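Protein yojF (Bacillus subtilis, PDB 1NJH) is of unknown function but belongs to the DUF1806 family and folds as an antiparallel beta-sheet protein with one helix. Local coordinates at residues A[16-19]-A[20-24]; A[71-75]-A[76-80]. All blocks are in the same frame, centred on the assembly; numbering follows the deposited sequence. Where two conformers were deposited one is given.

Contact 1: residues A[16-19]-A[20-24]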
loop_
_atom_site.group_PDB
_atom_site.type_symbol
_atom_site.label_atom_id
_atom_site.label_comp_id
_atom_site.label_asym_id
_atom_site.label_seq_id
_atom_site.Cartn_x
_atom_site.Cartn_y
_atom_site.Cartn_z
ATOM N N LEU A 16 10.495 -15.565 -0.324
ATOM C CA LEU A 16 9.811 -14.833 0.736
ATOM C C LEU A 16 10.335 -15.251 2.105
ATOM O O LEU A 16 10.607 -14.409 2.955
ATOM C CB LEU A 16 8.295 -15.059 0.672
ATOM C CG LEU A 16 7.515 -14.496 -0.525
ATOM C CD1 LEU A 16 6.090 -15.074 -0.526
ATOM C CD2 LEU A 16 7.440 -12.968 -0.462
ATOM N N GLU A 17 10.487 -16.554 2.323
ATOM C CA GLU A 17 10.969 -17.044 3.609
ATOM C C GLU A 17 12.389 -16.554 3.877
ATOM O O GLU A 17 12.814 -16.431 5.024
ATOM C CB GLU A 17 10.893 -18.575 3.625
ATOM C CG GLU A 17 9.510 -19.044 3.224
ATOM C CD GLU A 17 9.348 -20.545 3.163
ATOM O OE1 GLU A 17 10.327 -21.245 2.824
ATOM O OE2 GLU A 17 8.221 -21.018 3.425
ATOM N N ARG A 18 13.106 -16.257 2.802
ATOM C CA ARG A 18 14.473 -15.768 2.888
ATOM C C ARG A 18 14.539 -14.437 3.639
ATOM O O ARG A 18 15.427 -14.223 4.465
ATOM C CB ARG A 18 15.030 -15.588 1.475
ATOM C CG ARG A 18 16.483 -15.157 1.394
ATOM C CD ARG A 18 16.801 -14.679 -0.017
ATOM N NE ARG A 18 16.314 -15.616 -1.029
ATOM C CZ ARG A 18 16.238 -15.344 -2.328
ATOM N NH1 ARG A 18 16.620 -14.160 -2.784
ATOM N NH2 ARG A 18 15.775 -16.258 -3.171
ATOM N N TYR A 19 13.585 -13.553 3.357
ATOM C CA TYR A 19 13.544 -12.225 3.972
ATOM C C TYR A 19 12.750 -12.152 5.270
ATOM O O TYR A 19 12.627 -11.078 5.853
ATOM C CB TYR A 19 12.938 -11.195 3.007
ATOM C CG TYR A 19 13.633 -11.071 1.679
ATOM C CD1 TYR A 19 14.807 -10.333 1.543
ATOM C CD2 TYR A 19 13.117 -11.703 0.550
ATOM C CE1 TYR A 19 15.449 -10.229 0.302
ATOM C CE2 TYR A 19 13.747 -11.609 -0.681
ATOM C CZ TYR A 19 14.911 -10.874 -0.799
ATOM O OH TYR A 19 15.537 -10.817 -2.024
ATOM N N ALA A 20 12.197 -13.275 5.721
ATOM C CA ALA A 20 11.422 -13.273 6.960
ATOM C C ALA A 20 12.301 -13.121 8.201
ATOM O O ALA A 20 13.448 -13.566 8.218
ATOM C CB ALA A 20 10.603 -14.560 7.064
ATOM N N ASP A 21 11.753 -12.459 9.216
ATOM C CA ASP A 21 12.384 -12.254 10.516
ATOM C C ASP A 21 13.490 -11.227 10.667
ATOM O O ASP A 21 14.155 -11.164 11.705
ATOM C CB ASP A 21 12.827 -13.609 11.078
ATOM C CG ASP A 21 11.661 -14.569 11.217
ATOM O OD1 ASP A 21 10.621 -14.136 11.749
ATOM O OD2 ASP A 21 11.777 -15.739 10.793
ATOM N N ARG A 22 13.692 -10.420 9.639
ATOM C CA ARG A 22 14.679 -9.356 9.716
ATOM C C ARG A 22 14.076 -8.159 8.996
ATOM O O ARG A 22 13.233 -8.318 8.109
ATOM C CB ARG A 22 16.003 -9.768 9.071
ATOM C CG ARG A 22 15.984 -9.966 7.569
ATOM C CD ARG A 22 17.411 -9.873 7.042
ATOM N NE ARG A 22 17.525 -10.260 5.644
ATOM C CZ ARG A 22 17.263 -11.481 5.192
ATOM N NH1 ARG A 22 16.872 -12.424 6.038
ATOM N NH2 ARG A 22 17.392 -11.757 3.900
ATOM N N PRO A 23 14.488 -6.944 9.379
ATOM C CA PRO A 23 13.972 -5.718 8.761
ATOM C C PRO A 23 14.228 -5.655 7.265
ATOM O O PRO A 23 15.349 -5.876 6.815
ATOM C CB PRO A 23 14.722 -4.616 9.509
ATOM C CG PRO A 23 14.980 -5.234 10.858
ATOM C CD PRO A 23 15.411 -6.625 10.481
ATOM N N VAL A 24 13.184 -5.368 6.493
ATOM C CA VAL A 24 13.328 -5.237 5.051
ATOM C C VAL A 24 12.540 -4.026 4.592
ATOM O O VAL A 24 11.749 -3.468 5.350
ATOM C CB VAL A 24 12.840 -6.499 4.289
ATOM C CG1 VAL A 24 13.749 -7.672 4.630
ATOM C CG2 VAL A 24 11.379 -6.808 4.629
HETATM O O HOH W 1 10.968 -9.367 7.237
#
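This is a local contact at the C-terminal end of helix 9-18, where the chain leaves the helix and swings into strand 24-32. A type II beta turn from Y19 to R22 makes the change of direction. The R22 side chain folds back toward the end of the helix and reaches the carbonyl of R18. Its NH1 donates to R18 O at 2.8 Å, and NH2 adds a weak second bond to the same oxygen. The NH1 bond lies in the carbonyl plane of R18, while the oxygen sits 24° out of the guanidinium plane. With chi1 at 68° and an extended chain as far as NE, R22 carries its guanidinium back to R18 O. The guanidinium lies with one face over Y19 CA, and its NH2 is 3.8 Å from CD1 of the Y19 ring. The guanidinium and the Y19 ring are inclined by 41°, so this is no flat stack. R22 NE also has a weak, long ion pair with E114. The Y19 hydroxyl is hydrogen-bonded to the carbonyl of N93, and the Y19 side chain packs on Y57, L95 and I112. A20 N gives a weak hydrogen bond to E17 O, three residues back. V24 lies in strand 24-32, and its CG1 packs on Y19 CB at 4.0 Å. One water spans the mouth of the turn, donating to Y19 O at 2.8 Å and to R22 O at 2.6 Å.

Contact 2: residues A[71-75]-A[76-80]; sequences GLKTE and EGWIY
The contact is the tip of the beta hairpin formed by strands 68-74 and 78-89, whose short segments run antiparallel at 168°. L72 and I79 form a hydrogen-bonded pair: L72 N to I79 O is 2.8 Å and I79 N to L72 O is 3.0 Å. On the buried face their CB atoms meet at 4.1 Å, and both side chains pack on I26. K73 and W78 share the other face. K73 CG is anti to the backbone N (chi1 -176°), and bends at chi2 and chi4 lay the chain across the indole. CD sits 3.4 Å above the six-membered ring of W78, a CH-pi contact. NZ lies over the five-membered ring, 4.3 Å from its centroid, as a cation-pi partner. The same NZ donates to T74 O and G77 O. T74 N also donates to G77 O, from the opposite face of that carbonyl to NZ. In the second subunit an antiparallel strand pairs with W78, I79 and Y80, so the sheet continues across the dimer. At the turn, T74 OG1 accepts a weak bond from G77 N at 2.9 Å, and a water lies 3.1 Å from the same OG1.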
loop_
_atom_site.group_PDB
_atom_site.type_symbol
_atom_site.label_atom_id
_atom_site.label_comp_id
_atom_site.label_asym_id
_atom_site.label_seq_id
_atom_site.Cartn_x
_atom_site.Cartn_y
_atom_site.Cartn_z
ATOM N N GLY A 71 0.756 -12.764 0.896
ATOM C CA GLY A 71 0.412 -12.206 2.190
ATOM C C GLY A 71 1.622 -12.285 3.104
ATOM O O GLY A 71 2.301 -13.324 3.200
ATOM N N LEU A 72 1.906 -11.181 3.786
ATOM C CA LEU A 72 3.037 -11.121 4.713
ATOM C C LEU A 72 2.477 -10.686 6.052
ATOM O O LEU A 72 1.798 -9.667 6.115
ATOM C CB LEU A 72 4.046 -10.057 4.241
ATOM C CG LEU A 72 4.548 -10.100 2.796
ATOM C CD1 LEU A 72 5.505 -8.920 2.569
ATOM C CD2 LEU A 72 5.262 -11.433 2.539
ATOM N N LYS A 73 2.752 -11.430 7.122
ATOM C CA LYS A 73 2.269 -11.044 8.444
ATOM C C LYS A 73 3.387 -10.284 9.139
ATOM O O LYS A 73 4.425 -10.869 9.475
ATOM C CB LYS A 73 1.901 -12.273 9.290
ATOM C CG LYS A 73 1.314 -11.898 10.640
ATOM C CD LYS A 73 -0.090 -11.328 10.498
ATOM C CE LYS A 73 -0.608 -10.739 11.809
ATOM N NZ LYS A 73 -0.040 -9.396 12.169
ATOM N N THR A 74 3.178 -8.990 9.361
ATOM C CA THR A 74 4.201 -8.163 9.986
ATOM C C THR A 74 4.042 -8.154 11.494
ATOM O O THR A 74 3.132 -8.799 12.054
ATOM C CB THR A 74 4.142 -6.699 9.472
ATOM O OG1 THR A 74 2.900 -6.112 9.879
ATOM C CG2 THR A 74 4.245 -6.649 7.949
ATOM N N GLU A 75 4.935 -7.410 12.142
ATOM C CA GLU A 75 4.954 -7.270 13.587
ATOM C C GLU A 75 3.543 -7.119 14.140
ATOM O O GLU A 75 3.127 -7.884 15.003
ATOM C CB GLU A 75 5.825 -6.068 13.973
ATOM C CG GLU A 75 7.295 -6.239 13.582
ATOM C CD GLU A 75 8.153 -5.027 13.908
ATOM O OE1 GLU A 75 7.969 -3.967 13.270
ATOM O OE2 GLU A 75 9.018 -5.136 14.805
ATOM N N GLU A 76 2.794 -6.143 13.644
ATOM C CA GLU A 76 1.429 -5.974 14.126
ATOM C C GLU A 76 0.424 -5.640 13.040
ATOM O O GLU A 76 -0.622 -5.045 13.305
ATOM C CB GLU A 76 1.382 -4.931 15.251
ATOM C CG GLU A 76 2.146 -3.652 15.015
ATOM C CD GLU A 76 2.366 -2.875 16.315
ATOM O OE1 GLU A 76 1.459 -2.875 17.175
ATOM O OE2 GLU A 76 3.440 -2.251 16.466
ATOM N N GLY A 77 0.737 -6.063 11.819
ATOM C CA GLY A 77 -0.134 -5.809 10.695
ATOM C C GLY A 77 -0.011 -6.818 9.571
ATOM O O GLY A 77 0.424 -7.963 9.771
ATOM N N TRP A 78 -0.402 -6.390 8.376
ATOM C CA TRP A 78 -0.377 -7.247 7.204
ATOM C C TRP A 78 -0.035 -6.487 5.940
ATOM O O TRP A 78 -0.315 -5.297 5.840
ATOM C CB TRP A 78 -1.757 -7.853 6.951
ATOM C CG TRP A 78 -2.428 -8.460 8.129
ATOM C CD1 TRP A 78 -2.932 -7.808 9.217
ATOM C CD2 TRP A 78 -2.682 -9.845 8.332
ATOM N NE1 TRP A 78 -3.488 -8.711 10.093
ATOM C CE2 TRP A 78 -3.347 -9.971 9.570
ATOM C CE3 TRP A 78 -2.413 -10.997 7.585
ATOM C CZ2 TRP A 78 -3.748 -11.207 10.082
ATOM C CZ3 TRP A 78 -2.815 -12.232 8.092
ATOM C CH2 TRP A 78 -3.475 -12.323 9.331
ATOM N N ILE A 79 0.567 -7.195 4.983
ATOM C CA ILE A 79 0.859 -6.641 3.668
ATOM C C ILE A 79 0.318 -7.714 2.740
ATOM O O ILE A 79 0.642 -8.910 2.868
ATOM C CB ILE A 79 2.353 -6.434 3.436
ATOM C CG1 ILE A 79 2.860 -5.334 4.358
ATOM C CG2 ILE A 79 2.600 -6.114 1.952
ATOM C CD1 ILE A 79 4.341 -5.054 4.211
ATOM N N TYR A 80 -0.545 -7.303 1.822
ATOM C CA TYR A 80 -1.181 -8.241 0.922
ATOM C C TYR A 80 -1.284 -7.676 -0.495
ATOM O O TYR A 80 -1.571 -6.491 -0.684
ATOM C CB TYR A 80 -2.566 -8.548 1.485
ATOM C CG TYR A 80 -3.434 -9.424 0.634
ATOM C CD1 TYR A 80 -3.291 -10.810 0.643
ATOM C CD2 TYR A 80 -4.426 -8.866 -0.165
ATOM C CE1 TYR A 80 -4.123 -11.617 -0.130
ATOM C CE2 TYR A 80 -5.261 -9.660 -0.937
ATOM C CZ TYR A 80 -5.107 -11.032 -0.917
ATOM O OH TYR A 80 -5.947 -11.808 -1.696
HETATM O O HOH W 2 3.188 -3.598 11.673
HETATM O O HOH W 3 5.058 -2.423 14.381
#

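Contact 1 comes first along the chain and closes the turn between helix 9-18 and strand 24-32. Contact 2 follows in series and closes the hairpin between strands 68-74 and 78-89. The two neither nest nor cross. Strand 45-63 lies between them in sequence and pairs with both strand 24-32 and strand 68-74, so it links the two turns through the sheet. Y57 of that strand packs against A20 in contact 1 and L72 in contact 2. The contact centres are 12 Å apart, yet the contacts touch directly: L16 CD2 of the helix packs on L72 CD2 of the hairpin at 4.0 Å.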